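Local atomic coordinates of plasmodesmata-located protein 8 (Arabidopsis thaliana, PDB entry 6GRF), a protein that probably modulates cell-to-cell trafficking through plasmodesmata, carrying two tandem DUF26 (Gnk2-homologous) modules in its extracellular region. Residues Ser33-Ser38 / Asn45-Gly50. Sequence-based numbering, arbitrary orientation.
Sequences SSVVTS and NSFAVG
Ser34 meets Phe47 with its methylene: CB of Ser34 lies 3.7 Å from CE1 of Phe47. Its OG stands beside its own backbone N (chi1 -71°) and is hydrogen-bonded to Thr30 O, one turn earlier in the helix. Val35 brings CG2 to within 3.9 Å of Phe47 CE2, an oblique apolar contact. The same valine also packs on Ile81 and Val85 of helix 74-91 and on Tyr66. Ser38 uses both of its side-chain atoms. Its CB sits at the ring edge, near the ring plane, 3.7 Å from Phe47 CZ. Its OG, anti to the backbone N (chi1 -170°), accepts a nearly straight hydrogen bond of 3.0 Å from Asn45 ND2. This OG lies in the amide plane of Asn45. Asn45 OD1 accepts a hydrogen bond from the backbone N of Ser46 at 2.9 Å, from a donor tilted off the carbonyl plane, so both ends of the amide have a partner. Helix 23-39 thus packs on strand 44-49, an outermost strand of the first Gnk2-homologous sheet; segments 33-38 and 45-49 run roughly antiparallel (153°). Both serines turn CB to the ring while their hydroxyls have hydrogen-bond partners, and Ser38 OG joins Asn45 of the edge strand to Tyr66 OH of strand 62-68.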
# COMPACT_ATOMS: atom_id res chain seq x y z
N SER A 33 -6.56 15.44 8.98
CA SER A 33 -7.69 15.51 9.86
C SER A 33 -8.89 14.73 9.28
O SER A 33 -9.60 14.06 10.01
CB SER A 33 -8.03 16.95 10.14
OG SER A 33 -9.26 17.03 10.82
N SER A 34 -9.12 14.83 7.96
CA SER A 34 -10.24 14.16 7.27
C SER A 34 -10.04 12.64 7.25
O SER A 34 -11.00 11.89 7.35
CB SER A 34 -10.41 14.66 5.85
OG SER A 34 -10.90 15.99 5.84
N VAL A 35 -8.78 12.23 7.09
CA VAL A 35 -8.40 10.83 7.03
C VAL A 35 -8.77 10.15 8.34
O VAL A 35 -9.28 9.05 8.33
CB VAL A 35 -6.91 10.69 6.69
CG1 VAL A 35 -6.34 9.36 7.13
CG2 VAL A 35 -6.64 10.94 5.21
N VAL A 36 -8.53 10.83 9.47
CA VAL A 36 -8.83 10.31 10.79
C VAL A 36 -10.36 10.22 10.96
O VAL A 36 -10.87 9.22 11.45
CB VAL A 36 -8.18 11.16 11.90
CG1 VAL A 36 -8.72 10.80 13.27
CG2 VAL A 36 -6.66 11.05 11.88
N THR A 37 -11.07 11.28 10.55
CA THR A 37 -12.52 11.35 10.63
C THR A 37 -13.13 10.18 9.83
O THR A 37 -13.98 9.47 10.35
CB THR A 37 -13.02 12.72 10.16
OG1 THR A 37 -12.52 13.71 11.06
CG2 THR A 37 -14.53 12.84 10.11
N SER A 38 -12.68 10.00 8.58
CA SER A 38 -13.21 9.00 7.64
C SER A 38 -12.95 7.57 8.13
O SER A 38 -13.77 6.69 7.91
CB SER A 38 -12.62 9.19 6.27
OG SER A 38 -13.29 8.39 5.32
N ASN A 45 -10.75 5.71 1.62
CA ASN A 45 -11.37 6.91 1.09
C ASN A 45 -10.32 7.76 0.37
O ASN A 45 -9.11 7.64 0.59
CB ASN A 45 -12.13 7.70 2.17
CG ASN A 45 -13.42 8.29 1.65
OD1 ASN A 45 -13.62 8.38 0.44
ND2 ASN A 45 -14.31 8.69 2.53
N SER A 46 -10.84 8.63 -0.49
CA SER A 46 -10.14 9.48 -1.41
C SER A 46 -10.45 10.94 -1.06
O SER A 46 -11.56 11.21 -0.67
CB SER A 46 -10.63 9.17 -2.78
OG SER A 46 -9.64 9.46 -3.73
N PHE A 47 -9.49 11.87 -1.21
CA PHE A 47 -9.71 13.27 -0.87
C PHE A 47 -8.99 14.20 -1.84
O PHE A 47 -7.93 13.90 -2.33
CB PHE A 47 -9.23 13.57 0.55
CG PHE A 47 -9.82 12.68 1.60
CD1 PHE A 47 -10.95 13.06 2.30
CD2 PHE A 47 -9.24 11.45 1.89
CE1 PHE A 47 -11.49 12.23 3.28
CE2 PHE A 47 -9.78 10.63 2.87
CZ PHE A 47 -10.89 11.02 3.56
N ALA A 48 -9.61 15.36 -2.08
CA ALA A 48 -8.95 16.50 -2.69
C ALA A 48 -9.28 17.74 -1.84
O ALA A 48 -10.44 17.97 -1.55
CB ALA A 48 -9.42 16.66 -4.12
N VAL A 49 -8.25 18.44 -1.38
CA VAL A 49 -8.42 19.72 -0.71
C VAL A 49 -7.73 20.79 -1.56
O VAL A 49 -6.53 20.73 -1.75
CB VAL A 49 -7.85 19.74 0.72
CG1 VAL A 49 -8.09 21.10 1.37
CG2 VAL A 49 -8.42 18.62 1.57
N GLY A 50 -8.52 21.76 -2.03
CA GLY A 50 -8.00 23.00 -2.57
C GLY A 50 -7.90 22.99 -4.08
O GLY A 50 -8.55 22.23 -4.79